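Local atomic coordinates of venom allergen-like (VAL) 4 protein (Schistosoma mansoni, PDB entry 4P27), a protein that belongs to the CAP (SCP/TAPS) family of secreted proteins and binds lipids, although it lacks the prototypical CAP motifs. Residues Q30-N35 with E151-S156. Numbering follows the deposited sequence.
Sequences QPPAKN and EAKPES. With NAG (2-acetamido-2-deoxy-beta-D-glucopyranose), chain B.
Pro31 meets Ala152 through its ring CB, 4.1 Å from the Ala152 CB, an apolar touch between a ring methylene and a methyl. Its carbonyl turns instead to the Tyr150 hydroxyl. Pro32 follows, and having no N-H to place it contributes its carbonyl: Lys153 N donates to Pro32 O at 3.0 Å, while Ala152 CA lends a CA-H...O contact to the same oxygen. The Pro32 ring crosses the Lys153 side chain at about a right angle, with CG to CG 3.9 Å apart. Placed between its backbone N and carbonyl carbon (chi1 74°), Lys153 CG starts an extended chain that runs past Ala33 O, CE to O 3.6 Å, and delivers the ammonium to the Lys23 carbonyl. The Ala33 methyl points away from segment 151-156 and packs on Tyr150, and its backbone bonds to Val22. Lys34 N gives the straighter bond, to Glu151 O at 2.8 Å (168°). Lys34 CD lies 3.1 Å from Glu151 OE1, but the chain bends at chi3 and chi4 and leaves Lys34 NZ 4.2 Å from Glu151 OE1, too far for a salt bridge. Asn35 ND2 donates to NAG O7 at 2.9 Å, on the sugar N-linked to Asn118; one water links Asn35 O with Glu151 N and, weakly, O7. The two backbone bonds flank Ala33 and Ala152, an isolated beta bridge with antiparallel-type bonding between segments whose directions differ by 115°. It joins the C-terminal tail of this CAP-family protein to the loop after helix 6-22, beside the Cys25-Cys158 disulfide on which Pro32 packs.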
ATOM      1  N   GLN A  30      11.164   1.878 -13.286  1.00 34.46           N
ATOM      2  CA  GLN A  30       9.683   1.763 -13.453  1.00 34.64           C
ATOM      3  C   GLN A  30       9.261   2.941 -14.288  1.00 31.22           C
ATOM      4  O   GLN A  30       9.684   4.013 -13.968  1.00 33.42           O
ATOM      5  CB  GLN A  30       8.949   1.828 -12.065  1.00 30.45           C
ATOM      6  CG  GLN A  30       9.075   0.572 -11.175  1.00 29.14           C
ATOM      7  CD  GLN A  30       8.644  -0.699 -11.890  1.00 32.00           C
ATOM      8  OE1 GLN A  30       7.770  -0.685 -12.742  1.00 31.53           O
ATOM      9  NE2 GLN A  30       9.236  -1.820 -11.501  1.00 38.28           N
ATOM     10  N   PRO A  31       8.361   2.773 -15.292  1.00 33.20           N
ATOM     11  CA  PRO A  31       7.919   3.966 -16.036  1.00 30.83           C
ATOM     12  C   PRO A  31       7.203   4.962 -15.131  1.00 31.88           C
ATOM     13  O   PRO A  31       6.575   4.554 -14.173  1.00 31.95           O
ATOM     14  CB  PRO A  31       6.967   3.397 -17.096  1.00 37.83           C
ATOM     15  CG  PRO A  31       6.354   2.178 -16.441  1.00 33.75           C
ATOM     16  CD  PRO A  31       7.544   1.585 -15.649  1.00 33.60           C
ATOM     17  N   PRO A  32       7.295   6.275 -15.434  1.00 33.99           N
ATOM     18  CA  PRO A  32       6.627   7.206 -14.537  1.00 32.24           C
ATOM     19  C   PRO A  32       5.132   7.181 -14.764  1.00 33.65           C
ATOM     20  O   PRO A  32       4.694   6.953 -15.869  1.00 32.05           O
ATOM     21  CB  PRO A  32       7.177   8.619 -14.991  1.00 31.86           C
ATOM     22  CG  PRO A  32       7.601   8.414 -16.412  1.00 31.66           C
ATOM     23  CD  PRO A  32       8.197   6.982 -16.398  1.00 29.77           C
ATOM     24  N   ALA A  33       4.368   7.537 -13.751  1.00 30.21           N
ATOM     25  CA  ALA A  33       2.954   7.523 -13.856  1.00 28.52           C
ATOM     26  C   ALA A  33       2.405   8.851 -14.365  1.00 35.96           C
ATOM     27  O   ALA A  33       2.879   9.952 -13.935  1.00 33.51           O
ATOM     28  CB  ALA A  33       2.403   7.259 -12.480  1.00 25.52           C
ATOM     29  N   LYS A  34       1.398   8.780 -15.233  1.00 35.55           N
ATOM     30  CA  LYS A  34       0.782   9.971 -15.764  1.00 35.62           C
ATOM     31  C   LYS A  34      -0.090  10.699 -14.727  1.00 40.34           C
ATOM     32  O   LYS A  34      -0.074  11.937 -14.646  1.00 39.78           O
ATOM     33  CB  LYS A  34      -0.086   9.648 -16.969  1.00 43.41           C
ATOM     34  CG  LYS A  34      -0.649  10.881 -17.706  1.00 42.48           C
ATOM     35  CD  LYS A  34      -1.803  10.446 -18.599  1.00 50.47           C
ATOM     36  CE  LYS A  34      -1.772  11.071 -19.986  1.00 55.16           C
ATOM     37  NZ  LYS A  34      -3.074  11.762 -20.130  1.00 63.05           N
ATOM     38  N   ASN A  35      -0.876   9.949 -13.973  1.00 35.40           N
ATOM     39  CA  ASN A  35      -1.776  10.501 -12.967  1.00 39.49           C
ATOM     40  C   ASN A  35      -1.890   9.468 -11.773  1.00 39.43           C
ATOM     41  O   ASN A  35      -1.806   8.248 -12.021  1.00 39.40           O
ATOM     42  CB  ASN A  35      -3.157  10.685 -13.554  1.00 40.77           C
ATOM     43  CG  ASN A  35      -4.140  11.212 -12.509  1.00 60.87           C
ATOM     44  OD1 ASN A  35      -4.033  12.385 -12.130  1.00 66.51           O
ATOM     45  ND2 ASN A  35      -5.051  10.335 -11.973  1.00 59.02           N
ATOM     46  N   GLU A 151      -1.409   4.576 -15.715  1.00 33.13           N
ATOM     47  CA  GLU A 151      -1.008   4.824 -17.120  1.00 33.49           C
ATOM     48  C   GLU A 151       0.381   5.443 -17.118  1.00 33.87           C
ATOM     49  O   GLU A 151       0.607   6.402 -16.370  1.00 27.40           O
ATOM     50  CB  GLU A 151      -1.853   5.895 -17.668  1.00 34.72           C
ATOM     51  CG  GLU A 151      -3.244   5.542 -18.091  1.00 54.35           C
ATOM     52  CD  GLU A 151      -3.854   6.790 -18.746  1.00 64.71           C
ATOM     53  OE1 GLU A 151      -3.085   7.684 -19.186  1.00 61.45           O
ATOM     54  OE2 GLU A 151      -5.090   6.896 -18.790  1.00 71.30           O
ATOM     55  N   ALA A 152       1.269   4.948 -17.968  1.00 27.41           N
ATOM     56  CA  ALA A 152       2.617   5.534 -18.096  1.00 32.84           C
ATOM     57  C   ALA A 152       2.589   6.929 -18.798  1.00 36.59           C
ATOM     58  O   ALA A 152       1.629   7.271 -19.486  1.00 31.64           O
ATOM     59  CB  ALA A 152       3.500   4.577 -18.883  1.00 30.06           C
ATOM     60  N   LYS A 153       3.628   7.721 -18.613  1.00 34.10           N
ATOM     61  CA  LYS A 153       3.817   8.961 -19.380  1.00 33.24           C
ATOM     62  C   LYS A 153       5.306   8.936 -19.714  1.00 33.99           C
ATOM     63  O   LYS A 153       6.057   8.051 -19.219  1.00 31.21           O
ATOM     64  CB  LYS A 153       3.429  10.227 -18.595  1.00 32.62           C
ATOM     65  CG  LYS A 153       4.511  10.551 -17.524  1.00 39.92           C
ATOM     66  CD  LYS A 153       4.231  11.855 -16.756  1.00 40.01           C
ATOM     67  CE  LYS A 153       5.289  12.010 -15.653  1.00 46.79           C
ATOM     68  NZ  LYS A 153       4.881  13.126 -14.746  1.00 53.09           N
ATOM     69  N   PRO A 154       5.706   9.793 -20.681  1.00 35.93           N
ATOM     70  CA  PRO A 154       7.057   9.757 -21.204  1.00 34.80           C
ATOM     71  C   PRO A 154       8.020  10.232 -20.113  1.00 32.74           C
ATOM     72  O   PRO A 154       7.708  11.178 -19.359  1.00 35.18           O
ATOM     73  CB  PRO A 154       7.027  10.743 -22.395  1.00 36.16           C
ATOM     74  CG  PRO A 154       5.573  10.912 -22.749  1.00 43.50           C
ATOM     75  CD  PRO A 154       4.747  10.569 -21.506  1.00 33.88           C
ATOM     76  N   GLU A 155       9.127   9.543 -19.951  1.00 32.42           N
ATOM     77  CA  GLU A 155      10.137  10.000 -18.987  1.00 45.27           C
ATOM     78  C   GLU A 155      10.572  11.512 -19.144  1.00 50.63           C
ATOM     79  O   GLU A 155      10.817  12.170 -18.144  1.00 48.91           O
ATOM     80  CB  GLU A 155      11.293   9.014 -18.884  1.00 47.44           C
ATOM     81  CG  GLU A 155      12.350   9.243 -19.954  1.00 63.99           C
ATOM     82  CD  GLU A 155      13.342   8.086 -20.098  1.00 72.82           C
ATOM     83  OE1 GLU A 155      14.238   8.187 -20.985  1.00 68.88           O
ATOM     84  OE2 GLU A 155      13.234   7.077 -19.332  1.00 63.15           O
ATOM     85  N   SER A 156      10.505  12.115 -20.336  1.00 49.23           N
ATOM     86  CA  SER A 156      10.785  13.575 -20.444  1.00 54.91           C
ATOM     87  C   SER A 156       9.848  14.444 -19.609  1.00 62.24           C
ATOM     88  O   SER A 156      10.222  15.507 -19.133  1.00 59.85           O
ATOM     89  CB  SER A 156      10.657  14.042 -21.860  1.00 58.58           C
ATOM     90  OG  SER A 156       9.295  14.350 -22.115  1.00 66.42           O
TER
HETATM   91  C1  NAG B 201      -5.845   4.613 -13.929  1.00 41.26           C
HETATM   92  C2  NAG B 201      -6.609   5.729 -14.662  1.00 44.28           C
HETATM   93  C3  NAG B 201      -7.444   5.221 -15.796  1.00 52.49           C
HETATM   94  C4  NAG B 201      -6.575   4.365 -16.672  1.00 50.72           C
HETATM   95  C5  NAG B 201      -6.064   3.200 -15.853  1.00 58.20           C
HETATM   96  C6  NAG B 201      -5.340   2.251 -16.770  1.00 52.95           C
HETATM   97  C7  NAG B 201      -7.053   7.415 -13.055  1.00 51.50           C
HETATM   98  C8  NAG B 201      -8.018   8.012 -12.106  1.00 49.45           C
HETATM   99  N2  NAG B 201      -7.499   6.453 -13.809  1.00 43.88           N
HETATM  100  O3  NAG B 201      -7.971   6.329 -16.514  1.00 54.55           O
HETATM  101  O4  NAG B 201      -7.330   3.898 -17.748  1.00 71.30           O
HETATM  102  O5  NAG B 201      -5.240   3.693 -14.814  1.00 50.49           O
HETATM  103  O6  NAG B 201      -4.739   1.198 -16.058  1.00 55.42           O
HETATM  104  O7  NAG B 201      -5.927   7.807 -13.084  1.00 56.77           O
HETATM  105  O   HOH W   1      -2.849   6.746 -14.090  1.00 31.51           O